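Local structure of omega-class glutathione S-transferase (Bombyx mori, 3WD6) at residues A[34-39]-A[222-227]; A[40-45]-A[181-186]; A[146-151]-A[195-200]. The protein binds glutathione and, like other omega-class members of its family, probably acts as a glutathione transferase and glutathione-dependent dehydroascorbate reductase. All blocks are in the same frame, centred on the assembly; numbering follows the deposited sequence.

Interaction 1 of 3, residues A[34-39]-A[222-227]; sequences NMRYCP and SQYLIP. With GSH (glutathione), chain J; EDO (1,2-ethanediol), chain H.
The backbones of 34-39 and 222-227 come nearest at Tyr37 and Ile226, whose CA atoms lie 8.2 Å apart; 34-39 bends through a type I beta turn from Met35 to Cys38, whereas 222-227 leaves a short helix. Long side chains therefore bridge the gap. The guanidinium of Arg36 lies flat on one face of the Tyr224 ring, planes 17° apart, with CZ 3.9 Å from the ring centroid: a cation-pi stack displaced toward the rim. The arginine reaches it because its chain bends at chi2 (80°), and the two side chains run antiparallel, one over the other. Arg36 NH2 also donates to Tyr224 O at 2.9 Å, approaching from above the carbonyl plane, and more weakly to Leu225 O. Arginine suits this place because a single flat group can stack with its face while its N-H groups serve backbone oxygens.

The far end of the same tyrosine is fixed by Asn34, whose ND2 donates to Tyr224 OH at 3.1 Å, nearly straight at 162°; ND2 also bonds to Asn59. A water lies 2.6 Å from Tyr224 OH and also bonds to Asn34 OD1 and Cys38 O. Ile226 adds apolar contact, its CD1 3.8 Å from Tyr37 CD1.

Cys38, a glutathione-binding residue, is the N-cap of helix 39-51. The contact thus joins the loop between strand 31-34 and that helix to the link between helices 219-222 and 228-240; Phe234 of the latter helix stacks on Tyr37, and Arg188 of helix 177-189 bonds to Tyr37 O.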
loop_
_atom_site.group_PDB
_atom_site.type_symbol
_atom_site.label_atom_id
_atom_site.label_comp_id
_atom_site.label_asym_id
_atom_site.label_seq_id
_atom_site.Cartn_x
_atom_site.Cartn_y
_atom_site.Cartn_z
ATOM N N ASN A 34 10.814 -1.186 5.188
ATOM C CA ASN A 34 9.510 -1.725 4.814
ATOM C C ASN A 34 9.001 -2.697 5.868
ATOM O O ASN A 34 9.778 -3.123 6.741
ATOM C CB ASN A 34 9.712 -2.485 3.492
ATOM C CG ASN A 34 8.423 -3.020 2.896
ATOM O OD1 ASN A 34 7.423 -2.298 2.758
ATOM N ND2 ASN A 34 8.445 -4.300 2.515
ATOM N N MET A 35 7.710 -3.041 5.809
ATOM C CA MET A 35 7.299 -4.350 6.307
ATOM C C MET A 35 6.275 -4.956 5.361
ATOM O O MET A 35 5.361 -4.270 4.896
ATOM C CB MET A 35 6.888 -4.355 7.775
ATOM C CG MET A 35 5.437 -4.221 8.031
ATOM S SD MET A 35 4.513 -5.792 8.158
ATOM C CE MET A 35 3.010 -5.077 8.870
ATOM N N ARG A 36 6.474 -6.244 5.071
ATOM C CA ARG A 36 5.900 -6.908 3.902
ATOM C C ARG A 36 4.382 -6.731 3.804
ATOM O O ARG A 36 3.824 -6.656 2.699
ATOM C CB ARG A 36 6.296 -8.398 3.888
ATOM C CG ARG A 36 5.848 -9.191 2.647
ATOM C CD ARG A 36 6.769 -8.944 1.459
ATOM N NE ARG A 36 6.344 -9.663 0.253
ATOM C CZ ARG A 36 5.247 -9.379 -0.459
ATOM N NH1 ARG A 36 4.418 -8.398 -0.079
ATOM N NH2 ARG A 36 4.981 -10.082 -1.558
ATOM N N TYR A 37 3.729 -6.630 4.959
ATOM C CA TYR A 37 2.275 -6.614 5.027
ATOM C C TYR A 37 1.774 -5.199 5.269
ATOM O O TYR A 37 0.568 -4.973 5.403
ATOM C CB TYR A 37 1.810 -7.591 6.134
ATOM C CG TYR A 37 2.370 -8.980 5.897
ATOM C CD1 TYR A 37 1.677 -9.920 5.140
ATOM C CD2 TYR A 37 3.622 -9.325 6.371
ATOM C CE1 TYR A 37 2.217 -11.186 4.890
ATOM C CE2 TYR A 37 4.163 -10.571 6.134
ATOM C CZ TYR A 37 3.470 -11.496 5.386
ATOM O OH TYR A 37 4.044 -12.743 5.169
ATOM N N CYS A 38 2.692 -4.235 5.322
ATOM C CA CYS A 38 2.265 -2.854 5.507
ATOM C C CYS A 38 1.703 -2.225 4.216
ATOM O O CYS A 38 2.436 -2.036 3.230
ATOM C CB CYS A 38 3.392 -1.987 6.083
ATOM S SG CYS A 38 2.861 -0.250 6.286
ATOM N N PRO A 39 0.400 -1.875 4.220
ATOM C CA PRO A 39 -0.112 -1.281 2.969
ATOM C C PRO A 39 0.523 0.068 2.684
ATOM O O PRO A 39 0.690 0.401 1.495
ATOM C CB PRO A 39 -1.623 -1.114 3.217
ATOM C CG PRO A 39 -1.765 -1.078 4.715
ATOM C CD PRO A 39 -0.632 -1.961 5.268
ATOM N N SER A 222 1.675 -7.194 -9.610
ATOM C CA SER A 222 1.722 -8.659 -9.572
ATOM C C SER A 222 2.990 -9.213 -8.927
ATOM O O SER A 222 2.957 -10.235 -8.263
ATOM C CB SER A 222 1.530 -9.255 -10.967
ATOM O OG SER A 222 2.555 -8.834 -11.854
ATOM N N GLN A 223 4.104 -8.528 -9.104
ATOM C CA GLN A 223 5.363 -9.077 -8.622
ATOM C C GLN A 223 5.451 -8.966 -7.098
ATOM O O GLN A 223 6.289 -9.624 -6.477
ATOM C CB GLN A 223 6.526 -8.325 -9.268
ATOM C CG GLN A 223 6.555 -6.879 -8.839
ATOM C CD GLN A 223 7.684 -6.097 -9.478
ATOM O OE1 GLN A 223 8.793 -6.025 -8.924
ATOM N NE2 GLN A 223 7.410 -5.487 -10.651
ATOM N N TYR A 224 4.590 -8.139 -6.501
ATOM C CA TYR A 224 4.590 -7.934 -5.051
ATOM C C TYR A 224 3.350 -8.537 -4.363
ATOM O O TYR A 224 3.207 -8.437 -3.148
ATOM C CB TYR A 224 4.696 -6.425 -4.718
ATOM C CG TYR A 224 5.024 -6.087 -3.268
ATOM C CD1 TYR A 224 6.212 -6.524 -2.684
ATOM C CD2 TYR A 224 4.163 -5.299 -2.492
ATOM C CE1 TYR A 224 6.541 -6.204 -1.343
ATOM C CE2 TYR A 224 4.484 -4.961 -1.140
ATOM C CZ TYR A 224 5.680 -5.430 -0.584
ATOM O OH TYR A 224 6.026 -5.141 0.726
ATOM N N LEU A 225 2.440 -9.130 -5.135
ATOM C CA LEU A 225 1.219 -9.714 -4.556
ATOM C C LEU A 225 1.508 -10.655 -3.377
ATOM O O LEU A 225 2.478 -11.431 -3.399
ATOM C CB LEU A 225 0.446 -10.508 -5.604
ATOM C CG LEU A 225 -0.418 -9.670 -6.540
ATOM C CD1 LEU A 225 -1.131 -10.610 -7.548
ATOM C CD2 LEU A 225 -1.423 -8.814 -5.735
ATOM N N ILE A 226 0.663 -10.584 -2.356
ATOM C CA ILE A 226 0.691 -11.566 -1.291
ATOM C C ILE A 226 -0.349 -12.656 -1.609
ATOM O O ILE A 226 -1.548 -12.349 -1.735
ATOM C CB ILE A 226 0.369 -10.893 0.042
ATOM C CG1 ILE A 226 1.391 -9.775 0.293
ATOM C CG2 ILE A 226 0.334 -11.916 1.198
ATOM C CD1 ILE A 226 1.116 -8.937 1.545
ATOM N N PRO A 227 0.095 -13.930 -1.754
ATOM C CA PRO A 227 -0.905 -14.988 -1.992
ATOM C C PRO A 227 -2.014 -14.914 -0.927
ATOM O O PRO A 227 -1.707 -14.780 0.276
ATOM C CB PRO A 227 -0.098 -16.283 -1.845
ATOM C CG PRO A 227 1.315 -15.891 -2.160
ATOM C CD PRO A 227 1.458 -14.481 -1.610
HETATM N N1 GSH J . 1.064 8.153 7.532
HETATM C CA1 GSH J . 2.090 7.109 7.424
HETATM C C1 GSH J . 2.466 6.814 5.976
HETATM O O11 GSH J . 3.633 6.378 5.662
HETATM O O12 GSH J . 1.601 7.041 5.059
HETATM C CB1 GSH J . 1.585 5.864 8.140
HETATM C CG1 GSH J . 2.340 4.586 7.954
HETATM C CD1 GSH J . 2.043 3.507 8.964
HETATM O OE1 GSH J . 1.044 3.541 9.674
HETATM N N2 GSH J . 2.943 2.403 9.111
HETATM C CA2 GSH J . 2.611 1.399 10.128
HETATM C C2 GSH J . 3.668 1.474 11.209
HETATM O O2 GSH J . 4.842 1.595 10.879
HETATM C CB2 GSH J . 2.630 0.041 9.521
HETATM S SG2 GSH J . 1.251 -0.469 8.561
HETATM N N3 GSH J . 3.289 1.388 12.603
HETATM C CA3 GSH J . 4.316 1.454 13.644
HETATM C C3 GSH J . 4.005 0.756 14.906
HETATM O O31 GSH J . 3.781 -0.485 14.893
HETATM O O32 GSH J . 3.976 1.400 15.984
HETATM C C1 EDO H . 11.707 -2.752 -10.265
HETATM O O1 EDO H . 11.936 -1.417 -9.752
HETATM C C2 EDO H . 12.010 -3.810 -9.193
HETATM O O2 EDO H . 11.143 -4.953 -9.321
HETATM O O HOH W 1 4.918 -3.208 2.083
#

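Interaction 2 of 3, residues A[40-45]-A[181-186]; sequences YAQRTI and MIWPWF. With GSH (glutathione), chain J.
Two nitrogens of Arg43 grip Met181 O: NE donates at 2.8 Å, in the carbonyl plane and on a lone pair, and NH2 at 3.1 Å. At the kink of helix 177-189 Trp185 N turns to Ile182 O instead of Met181 O, and Pro184 has no N-H to give, which is consistent with Met181 O being available to a side-chain donor. The extended arginine chain carries the guanidinium there, and NH1 goes on to Ser92, a glutathione-binding residue.

Helices 39-51 and 177-189 meet here, their segment axes 8.2 Å apart at 128°, across the interface between the thioredoxin-like and all-helical domains of the GST fold.

Among the aromatic contacts, Trp185 turns its edge to the face of Tyr40, a T-shaped pair with planes at 69° and centroids 5.0 Å apart. Trp185 CH2 also lies over one face of the Arg43 guanidinium. Glutathione lies over the opposite face of Tyr40, whose OH bonds to Gln130.

Van der Waals contacts fill in the rest. Met181 SD, in a flexible thioether, lies 3.6 Å from Arg43 CB. Polar Gln42 OE1 rests 3.2 Å from the proline carbon Pro184 CB, while the same amide bonds to Glu187 and Arg188.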
loop_
_atom_site.group_PDB
_atom_site.type_symbol
_atom_site.label_atom_id
_atom_site.label_comp_id
_atom_site.label_asym_id
_atom_site.label_seq_id
_atom_site.Cartn_x
_atom_site.Cartn_y
_atom_site.Cartn_z
ATOM N N TYR A 40 0.850 0.834 3.732
ATOM C CA TYR A 40 1.432 2.158 3.510
ATOM C C TYR A 40 2.780 2.029 2.825
ATOM O O TYR A 40 3.065 2.730 1.842
ATOM C CB TYR A 40 1.528 2.964 4.812
ATOM C CG TYR A 40 0.168 3.358 5.319
ATOM C CD1 TYR A 40 -0.531 4.421 4.742
ATOM C CD2 TYR A 40 -0.449 2.635 6.338
ATOM C CE1 TYR A 40 -1.795 4.770 5.186
ATOM C CE2 TYR A 40 -1.720 2.979 6.792
ATOM C CZ TYR A 40 -2.384 4.048 6.214
ATOM O OH TYR A 40 -3.646 4.378 6.655
ATOM N N ALA A 41 3.605 1.121 3.331
ATOM C CA ALA A 41 4.897 0.869 2.712
ATOM C C ALA A 41 4.714 0.322 1.288
ATOM O O ALA A 41 5.557 0.568 0.415
ATOM C CB ALA A 41 5.705 -0.079 3.568
ATOM N N GLN A 42 3.615 -0.399 1.045
ATOM C CA GLN A 42 3.350 -0.951 -0.295
ATOM C C GLN A 42 3.270 0.148 -1.374
ATOM O O GLN A 42 3.687 -0.054 -2.526
ATOM C CB GLN A 42 2.080 -1.805 -0.319
ATOM C CG GLN A 42 1.883 -2.551 -1.636
ATOM C CD GLN A 42 0.632 -3.424 -1.643
ATOM O OE1 GLN A 42 -0.133 -3.443 -0.659
ATOM N NE2 GLN A 42 0.406 -4.144 -2.761
ATOM N N ARG A 43 2.735 1.306 -0.994
ATOM C CA ARG A 43 2.710 2.468 -1.881
ATOM C C ARG A 43 4.088 2.764 -2.442
ATOM O O ARG A 43 4.233 3.052 -3.642
ATOM C CB ARG A 43 2.201 3.702 -1.131
ATOM C CG ARG A 43 0.735 3.685 -0.866
ATOM C CD ARG A 43 0.393 4.754 0.110
ATOM N NE ARG A 43 -1.025 5.092 0.066
ATOM C CZ ARG A 43 -1.594 5.994 0.851
ATOM N NH1 ARG A 43 -0.855 6.636 1.768
ATOM N NH2 ARG A 43 -2.895 6.255 0.709
ATOM N N THR A 44 5.101 2.704 -1.578
ATOM C CA THR A 44 6.457 3.040 -1.993
ATOM C C THR A 44 7.004 1.962 -2.942
ATOM O O THR A 44 7.596 2.281 -3.977
ATOM C CB THR A 44 7.367 3.245 -0.768
ATOM O OG1 THR A 44 6.836 4.302 0.056
ATOM C CG2 THR A 44 8.791 3.588 -1.206
ATOM N N ILE A 45 6.800 0.687 -2.594
ATOM C CA ILE A 45 7.153 -0.443 -3.482
ATOM C C ILE A 45 6.505 -0.339 -4.874
ATOM O O ILE A 45 7.178 -0.504 -5.904
ATOM C CB ILE A 45 6.688 -1.792 -2.878
ATOM C CG1 ILE A 45 7.167 -1.945 -1.424
ATOM C CG2 ILE A 45 7.118 -2.950 -3.756
ATOM C CD1 ILE A 45 8.677 -1.942 -1.286
ATOM N N MET A 181 -1.727 4.447 -5.236
ATOM C CA MET A 181 -1.741 4.920 -3.843
ATOM C C MET A 181 -2.967 4.399 -3.072
ATOM O O MET A 181 -2.982 4.399 -1.831
ATOM C CB MET A 181 -1.626 6.450 -3.751
ATOM C CG MET A 181 -0.294 7.010 -4.240
ATOM S SD MET A 181 1.140 6.311 -3.386
ATOM C CE MET A 181 1.640 5.013 -4.531
ATOM N N ILE A 182 -3.978 3.932 -3.801
ATOM C CA ILE A 182 -5.118 3.325 -3.136
ATOM C C ILE A 182 -5.068 1.802 -3.261
ATOM O O ILE A 182 -5.731 1.076 -2.504
ATOM C CB ILE A 182 -6.477 3.888 -3.658
ATOM C CG1 ILE A 182 -6.813 3.364 -5.057
ATOM C CG2 ILE A 182 -6.461 5.422 -3.653
ATOM C CD1 ILE A 182 -8.060 4.043 -5.685
ATOM N N TRP A 183 -4.267 1.311 -4.207
ATOM C CA TRP A 183 -4.263 -0.119 -4.511
ATOM C C TRP A 183 -4.145 -1.067 -3.288
ATOM O O TRP A 183 -4.823 -2.094 -3.226
ATOM C CB TRP A 183 -3.173 -0.478 -5.541
ATOM C CG TRP A 183 -3.051 -1.962 -5.605
ATOM C CD1 TRP A 183 -2.027 -2.736 -5.122
ATOM C CD2 TRP A 183 -4.039 -2.862 -6.099
ATOM N NE1 TRP A 183 -2.307 -4.074 -5.323
ATOM C CE2 TRP A 183 -3.542 -4.177 -5.913
ATOM C CE3 TRP A 183 -5.289 -2.689 -6.702
ATOM C CZ2 TRP A 183 -4.261 -5.313 -6.305
ATOM C CZ3 TRP A 183 -6.004 -3.820 -7.093
ATOM C CH2 TRP A 183 -5.486 -5.118 -6.886
ATOM N N PRO A 184 -3.268 -0.744 -2.326
ATOM C CA PRO A 184 -3.052 -1.738 -1.260
ATOM C C PRO A 184 -4.344 -2.146 -0.540
ATOM O O PRO A 184 -4.486 -3.289 -0.050
ATOM C CB PRO A 184 -2.122 -1.004 -0.279
ATOM C CG PRO A 184 -1.381 -0.010 -1.152
ATOM C CD PRO A 184 -2.406 0.449 -2.167
ATOM N N TRP A 185 -5.279 -1.207 -0.442
ATOM C CA TRP A 185 -6.511 -1.528 0.266
ATOM C C TRP A 185 -7.408 -2.395 -0.585
ATOM O O TRP A 185 -8.043 -3.312 -0.066
ATOM C CB TRP A 185 -7.181 -0.288 0.844
ATOM C CG TRP A 185 -6.320 0.183 1.953
ATOM C CD1 TRP A 185 -6.356 -0.240 3.259
ATOM C CD2 TRP A 185 -5.197 1.081 1.853
ATOM N NE1 TRP A 185 -5.356 0.373 3.979
ATOM C CE2 TRP A 185 -4.632 1.188 3.148
ATOM C CE3 TRP A 185 -4.634 1.820 0.805
ATOM C CZ2 TRP A 185 -3.529 1.999 3.420
ATOM C CZ3 TRP A 185 -3.538 2.633 1.076
ATOM C CH2 TRP A 185 -2.997 2.716 2.377
ATOM N N PHE A 186 -7.418 -2.153 -1.894
ATOM C CA PHE A 186 -8.098 -3.082 -2.783
ATOM C C PHE A 186 -7.479 -4.490 -2.740
ATOM O O PHE A 186 -8.215 -5.497 -2.820
ATOM C CB PHE A 186 -8.157 -2.533 -4.205
ATOM C CG PHE A 186 -9.080 -1.353 -4.344
ATOM C CD1 PHE A 186 -10.297 -1.313 -3.643
ATOM C CD2 PHE A 186 -8.732 -0.274 -5.151
ATOM C CE1 PHE A 186 -11.156 -0.210 -3.755
ATOM C CE2 PHE A 186 -9.589 0.825 -5.283
ATOM C CZ PHE A 186 -10.801 0.856 -4.580
HETATM N N1 GSH J . 1.064 8.153 7.532
HETATM C CA1 GSH J . 2.090 7.109 7.424
HETATM C C1 GSH J . 2.466 6.814 5.976
HETATM O O11 GSH J . 3.633 6.378 5.662
HETATM O O12 GSH J . 1.601 7.041 5.059
HETATM C CB1 GSH J . 1.585 5.864 8.140
HETATM C CG1 GSH J . 2.340 4.586 7.954
HETATM C CD1 GSH J . 2.043 3.507 8.964
HETATM O OE1 GSH J . 1.044 3.541 9.674
HETATM N N2 GSH J . 2.943 2.403 9.111
HETATM C CA2 GSH J . 2.611 1.399 10.128
HETATM C C2 GSH J . 3.668 1.474 11.209
HETATM O O2 GSH J . 4.842 1.595 10.879
HETATM C CB2 GSH J . 2.630 0.041 9.521
HETATM S SG2 GSH J . 1.251 -0.469 8.561
HETATM N N3 GSH J . 3.289 1.388 12.603
HETATM C CA3 GSH J . 4.316 1.454 13.644
HETATM C C3 GSH J . 4.005 0.756 14.906
HETATM O O31 GSH J . 3.781 -0.485 14.893
HETATM O O32 GSH J . 3.976 1.400 15.984
#

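Interaction 3 of 3, residues A[146-151]-A[195-200]; sequences EHVAAY and DERVRL
Tyr151 OH donates to Val198 O at 2.8 Å, in the plane of the carbonyl and on one of its lone pairs. A chi1 of 157° swings the ring off the helix toward the loop, and the length of the phenol brings OH to Val198. A tyrosine is apt here: its ring can remain in apolar surroundings while its single polar atom serves a buried backbone oxygen. Val198 CG1 lies 3.4 Å from that hydroxyl, and Leu200 CD2 approaches the same end of the ring.

One helical turn earlier, Val148 CG2 touches Arg197 CB at 3.8 Å, the two side chains crossing at about a right angle. A compact branched residue fits this close approach, where only the base of the arginine takes part.

The rest of that arginine turns back on its own loop. NE and NH2 meet the Asp195 carboxylate side-on, with NH2 2.9 Å from Asp195 OD2 in a salt bridge. Asp195 OD1 also accepts from Arg197 N at 2.7 Å, and Asp195 O takes the N-H groups of Val198 and Arg199.

Leu189 of helix 177-189 packs against Tyr151, Val198 and Leu200. Away from the glutathione site, helix 145-165 thus packs on the loop between helices 177-189 and 206-216 in the all-helical C-terminal domain of the GST fold, with an Asx turn at Asp195 shaping the loop.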
loop_
_atom_site.group_PDB
_atom_site.type_symbol
_atom_site.label_atom_id
_atom_site.label_comp_id
_atom_site.label_asym_id
_atom_site.label_seq_id
_atom_site.Cartn_x
_atom_site.Cartn_y
_atom_site.Cartn_z
ATOM N N GLU A 146 -22.153 3.124 10.375
ATOM C CA GLU A 146 -21.587 4.331 9.773
ATOM C C GLU A 146 -20.277 4.004 9.051
ATOM O O GLU A 146 -20.022 4.507 7.959
ATOM C CB GLU A 146 -21.306 5.403 10.831
ATOM C CG GLU A 146 -22.532 5.988 11.502
ATOM C CD GLU A 146 -22.174 7.082 12.505
ATOM O OE1 GLU A 146 -21.748 6.735 13.633
ATOM O OE2 GLU A 146 -22.303 8.285 12.162
ATOM N N HIS A 147 -19.436 3.191 9.689
ATOM C CA HIS A 147 -18.181 2.763 9.096
ATOM C C HIS A 147 -18.475 2.050 7.790
ATOM O O HIS A 147 -17.939 2.410 6.740
ATOM C CB HIS A 147 -17.427 1.823 10.039
ATOM C CG HIS A 147 -17.209 2.387 11.407
ATOM N ND1 HIS A 147 -17.087 1.596 12.530
ATOM C CD2 HIS A 147 -17.107 3.669 11.837
ATOM C CE1 HIS A 147 -16.911 2.363 13.592
ATOM N NE2 HIS A 147 -16.920 3.625 13.198
ATOM N N VAL A 148 -19.339 1.045 7.856
ATOM C CA VAL A 148 -19.699 0.312 6.658
ATOM C C VAL A 148 -20.287 1.231 5.579
ATOM O O VAL A 148 -19.934 1.124 4.395
ATOM C CB VAL A 148 -20.640 -0.874 6.960
ATOM C CG1 VAL A 148 -21.121 -1.536 5.656
ATOM C CG2 VAL A 148 -19.933 -1.892 7.843
ATOM N N ALA A 149 -21.169 2.139 5.975
ATOM C CA ALA A 149 -21.759 3.075 5.022
ATOM C C ALA A 149 -20.711 4.035 4.415
ATOM O O ALA A 149 -20.720 4.294 3.202
ATOM C CB ALA A 149 -22.892 3.855 5.682
ATOM N N ALA A 150 -19.823 4.566 5.256
ATOM C CA ALA A 150 -18.789 5.483 4.791
ATOM C C ALA A 150 -17.903 4.797 3.744
ATOM O O ALA A 150 -17.568 5.369 2.699
ATOM C CB ALA A 150 -17.952 5.970 5.964
ATOM N N TYR A 151 -17.528 3.564 4.053
ATOM C CA TYR A 151 -16.767 2.718 3.161
ATOM C C TYR A 151 -17.447 2.599 1.785
ATOM O O TYR A 151 -16.796 2.746 0.743
ATOM C CB TYR A 151 -16.575 1.357 3.844
ATOM C CG TYR A 151 -16.310 0.164 2.950
ATOM C CD1 TYR A 151 -15.051 -0.065 2.399
ATOM C CD2 TYR A 151 -17.311 -0.775 2.708
ATOM C CE1 TYR A 151 -14.813 -1.177 1.599
ATOM C CE2 TYR A 151 -17.081 -1.893 1.916
ATOM C CZ TYR A 151 -15.835 -2.088 1.362
ATOM O OH TYR A 151 -15.608 -3.203 0.580
ATOM N N ASP A 195 -16.325 -11.590 4.585
ATOM C CA ASP A 195 -16.974 -10.879 5.671
ATOM C C ASP A 195 -18.091 -10.105 4.969
ATOM O O ASP A 195 -17.891 -9.572 3.874
ATOM C CB ASP A 195 -15.973 -9.962 6.371
ATOM C CG ASP A 195 -16.629 -8.997 7.341
ATOM O OD1 ASP A 195 -17.785 -8.585 7.106
ATOM O OD2 ASP A 195 -15.969 -8.629 8.340
ATOM N N GLU A 196 -19.275 -10.079 5.570
ATOM C CA GLU A 196 -20.474 -9.606 4.880
ATOM C C GLU A 196 -20.478 -8.075 4.735
ATOM O O GLU A 196 -21.108 -7.505 3.830
ATOM C CB GLU A 196 -21.732 -10.125 5.604
ATOM C CG GLU A 196 -21.989 -9.549 7.027
ATOM C CD GLU A 196 -21.098 -10.147 8.145
ATOM O OE1 GLU A 196 -20.378 -11.154 7.905
ATOM O OE2 GLU A 196 -21.130 -9.598 9.279
ATOM N N ARG A 197 -19.739 -7.426 5.628
ATOM C CA ARG A 197 -19.658 -5.974 5.694
ATOM C C ARG A 197 -18.695 -5.400 4.650
ATOM O O ARG A 197 -18.565 -4.180 4.527
ATOM C CB ARG A 197 -19.188 -5.563 7.090
ATOM C CG ARG A 197 -19.956 -6.236 8.231
ATOM C CD ARG A 197 -19.304 -5.981 9.597
ATOM N NE ARG A 197 -18.065 -6.736 9.768
ATOM C CZ ARG A 197 -17.315 -6.700 10.867
ATOM N NH1 ARG A 197 -17.681 -5.944 11.891
ATOM N NH2 ARG A 197 -16.200 -7.420 10.945
ATOM N N VAL A 198 -18.030 -6.283 3.905
ATOM C CA VAL A 198 -17.018 -5.876 2.936
ATOM C C VAL A 198 -17.349 -6.347 1.518
ATOM O O VAL A 198 -17.080 -5.641 0.555
ATOM C CB VAL A 198 -15.631 -6.436 3.316
ATOM C CG1 VAL A 198 -14.562 -5.935 2.339
ATOM C CG2 VAL A 198 -15.282 -6.077 4.756
ATOM N N ARG A 199 -17.921 -7.543 1.397
ATOM C CA ARG A 199 -18.181 -8.149 0.087
ATOM C C ARG A 199 -18.891 -7.154 -0.828
ATOM O O ARG A 199 -19.767 -6.404 -0.383
ATOM C CB ARG A 199 -19.014 -9.433 0.223
ATOM C CG ARG A 199 -18.876 -10.395 -0.970
ATOM C CD ARG A 199 -19.919 -11.536 -0.951
ATOM N NE ARG A 199 -21.239 -11.095 -1.411
ATOM C CZ ARG A 199 -21.690 -11.217 -2.664
ATOM N NH1 ARG A 199 -20.932 -11.779 -3.604
ATOM N NH2 ARG A 199 -22.907 -10.774 -2.981
ATOM N N LEU A 200 -18.515 -7.145 -2.101
ATOM C CA LEU A 200 -19.078 -6.191 -3.042
ATOM C C LEU A 200 -20.172 -6.817 -3.892
ATOM O O LEU A 200 -19.954 -7.838 -4.551
ATOM C CB LEU A 200 -17.973 -5.622 -3.939
ATOM C CG LEU A 200 -16.881 -4.814 -3.230
ATOM C CD1 LEU A 200 -15.908 -4.213 -4.238
ATOM C CD2 LEU A 200 -17.513 -3.721 -2.363
#

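Interactions 1 and 2 are neighbours near the middle of the chain, their centres 9 Å apart, and both reach glutathione. They touch directly: Pro39 packs on Pro184 and Trp185, and Tyr224 on Gln42. Helix 39-51 ties them together, since 34-39 leads into it and 40-45 lies on it. Interaction 3 is more peripheral: its centre lies about 20 Å from that of the chain, and its touching residues are buried or partly exposed, where those of interactions 1 and 2 are nearly all buried. Helix 177-189, which carries 181-186, leads into the loop holding 195-200. Arginines serve across both central contacts, by stacking or by gripping a carbonyl, whereas in interaction 3 the Arg197 guanidinium pairs with Asp195 of its own loop.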